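Local coordinates for sporozoite-specific SAG protein (Toxoplasma gondii, PDB 2WNK) that is a SAG2-related surface antigen of the sporozoite, built from two SRS domains and probably displayed on the parasite membrane, at residues K46-T50 against A51-N55. Numbering follows the deposited sequence.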
ATOM      1  N   LYS A  46      20.503  -8.591  -1.205  1.00 15.28           N
ATOM      2  CA  LYS A  46      19.867  -9.900  -1.130  1.00 16.23           C
ATOM      3  C   LYS A  46      18.847  -9.954   0.009  1.00 15.69           C
ATOM      4  O   LYS A  46      18.926  -9.159   0.969  1.00 16.15           O
ATOM      5  CB  LYS A  46      20.918 -10.998  -0.953  1.00 16.48           C
ATOM      6  CG  LYS A  46      21.941 -11.031  -2.085  1.00 18.26           C
ATOM      7  CD  LYS A  46      22.706 -12.353  -2.095  1.00 20.28           C
ATOM      8  CE  LYS A  46      21.838 -13.480  -2.656  1.00 19.76           C
ATOM      9  NZ  LYS A  46      22.492 -14.831  -2.589  1.00 18.48           N
ATOM     10  N   VAL A  47      17.894 -10.876  -0.092  1.00 14.31           N
ATOM     11  CA  VAL A  47      16.904 -11.076   0.974  1.00 13.62           C
ATOM     12  C   VAL A  47      16.849 -12.566   1.240  1.00 12.89           C
ATOM     13  O   VAL A  47      17.182 -13.362   0.362  1.00 12.91           O
ATOM     14  CB  VAL A  47      15.508 -10.634   0.566  1.00 12.76           C
ATOM     15  CG1 VAL A  47      15.535  -9.111   0.199  1.00 13.94           C
ATOM     16  CG2 VAL A  47      14.989 -11.507  -0.622  1.00 13.27           C
ATOM     17  N   CYS A  48      16.379 -12.959   2.424  1.00 13.21           N
ATOM     18  CA  CYS A  48      16.068 -14.395   2.644  1.00 13.48           C
ATOM     19  C   CYS A  48      14.653 -14.695   2.164  1.00 12.66           C
ATOM     20  O   CYS A  48      13.792 -13.808   2.132  1.00 13.31           O
ATOM     21  CB  CYS A  48      16.260 -14.778   4.097  1.00 14.00           C
ATOM     22  SG  CYS A  48      17.971 -14.561   4.522  1.00 15.33           S
ATOM     23  N   THR A  49      14.430 -15.941   1.750  1.00 12.78           N
ATOM     24  CA  THR A  49      13.127 -16.332   1.272  1.00 12.13           C
ATOM     25  C   THR A  49      12.507 -17.403   2.165  1.00 12.11           C
ATOM     26  O   THR A  49      11.434 -17.919   1.882  1.00 11.78           O
ATOM     27  CB  THR A  49      13.199 -16.820  -0.203  1.00 13.18           C
ATOM     28  OG1 THR A  49      14.203 -17.861  -0.275  1.00 13.83           O
ATOM     29  CG2 THR A  49      13.538 -15.610  -1.109  1.00 14.44           C
ATOM     30  N   THR A  50      13.208 -17.717   3.251  1.00 11.49           N
ATOM     31  CA  THR A  50      12.674 -18.485   4.364  1.00 11.88           C
ATOM     32  C   THR A  50      13.099 -17.784   5.663  1.00 11.70           C
ATOM     33  O   THR A  50      14.078 -17.013   5.692  1.00 11.91           O
ATOM     34  CB  THR A  50      13.229 -19.896   4.416  1.00 12.84           C
ATOM     35  OG1 THR A  50      14.653 -19.791   4.416  1.00 11.33           O
ATOM     36  CG2 THR A  50      12.715 -20.736   3.210  1.00 11.59           C
ATOM     37  N   ALA A  51      12.361 -18.039   6.734  1.00 10.95           N
ATOM     38  CA  ALA A  51      12.569 -17.310   7.989  1.00 12.70           C
ATOM     39  C   ALA A  51      13.936 -17.579   8.661  1.00 12.50           C
ATOM     40  O   ALA A  51      14.391 -16.787   9.508  1.00 12.24           O
ATOM     41  CB  ALA A  51      11.423 -17.583   8.954  1.00 12.83           C
ATOM     42  N   ASP A  52      14.585 -18.699   8.305  1.00 11.24           N
ATOM     43  CA  ASP A  52      15.941 -19.027   8.833  1.00 11.98           C
ATOM     44  C   ASP A  52      17.048 -18.810   7.823  1.00 11.24           C
ATOM     45  O   ASP A  52      18.155 -19.237   8.052  1.00 10.86           O
ATOM     46  CB  ASP A  52      16.010 -20.455   9.362  1.00 10.46           C
ATOM     47  CG  ASP A  52      15.837 -21.511   8.271  1.00  9.34           C
ATOM     48  OD1 ASP A  52      15.412 -21.152   7.144  1.00 11.04           O
ATOM     49  OD2 ASP A  52      16.038 -22.685   8.590  1.00 10.86           O
ATOM     50  N   CYS A  53      16.728 -18.103   6.727  1.00 11.99           N
ATOM     51  CA  CYS A  53      17.714 -17.776   5.719  1.00 12.80           C
ATOM     52  C   CYS A  53      18.336 -19.039   5.119  1.00 12.34           C
ATOM     53  O   CYS A  53      19.458 -19.007   4.589  1.00 12.47           O
ATOM     54  CB  CYS A  53      18.767 -16.849   6.297  1.00 13.33           C
ATOM     55  SG  CYS A  53      18.122 -15.166   6.464  1.00 15.44           S
ATOM     56  N   SER A  54      17.616 -20.158   5.169  1.00 11.65           N
ATOM     57  CA  SER A  54      18.089 -21.361   4.469  1.00 12.15           C
ATOM     58  C   SER A  54      18.207 -21.094   2.935  1.00 12.35           C
ATOM     59  O   SER A  54      19.023 -21.720   2.248  1.00 13.31           O
ATOM     60  CB  SER A  54      17.141 -22.545   4.721  1.00 12.47           C
ATOM     61  OG  SER A  54      15.893 -22.293   4.083  1.00 11.26           O
ATOM     62  N   ASN A  55      17.353 -20.211   2.416  1.00 12.42           N
ATOM     63  CA  ASN A  55      17.331 -19.822   1.000  1.00 12.95           C
ATOM     64  C   ASN A  55      17.408 -18.292   0.903  1.00 13.65           C
ATOM     65  O   ASN A  55      16.802 -17.599   1.728  1.00 13.73           O
ATOM     66  CB  ASN A  55      16.042 -20.326   0.346  1.00 12.24           C
ATOM     67  CG  ASN A  55      16.044 -21.824   0.157  1.00 14.98           C
ATOM     68  OD1 ASN A  55      15.936 -22.569   1.135  1.00 15.64           O
ATOM     69  ND2 ASN A  55      16.120 -22.281  -1.094  1.00 11.98           N
TER
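The loop joining the two strands of a small antiparallel hairpin, 46-48 and 56-58, in the first SRS domain is bridged by a disulfide. Cys48 SG and Cys53 SG are bonded at 2.0 Å with chi3 99°, near the relaxed right angle. Both sulfurs stand anti to their own carbonyl carbons (chi1 -63° and -75°), which brings the two sulfurs together; Cys48 packs on Phe97 and Cys53 on Leu99 of strand 94-101. A type I turn from Thr50 leads into Cys53, closed by Cys53 N to Thr50 O at 3.0 Å. At the mouth of the loop, Thr49 N reaches Asn55 O at 2.9 Å in a nearly straight bond. Thr50 OG1 lies 2.8 Å from Ser54 OG and 3.1 Å from Asp52 OD1, and its one proton may serve either. Asp52 OD1 also takes Ser54 N at 3.1 Å from above the carboxylate plane, making an Asx turn, while Ser54 OG donates in plane to a lone pair of Asn55 OD1. The short loop is thus held covalently on its buried side and probably steadied on its more exposed side by a chain of hydroxyl, carboxylate and amide contacts, which probably limits its flexibility.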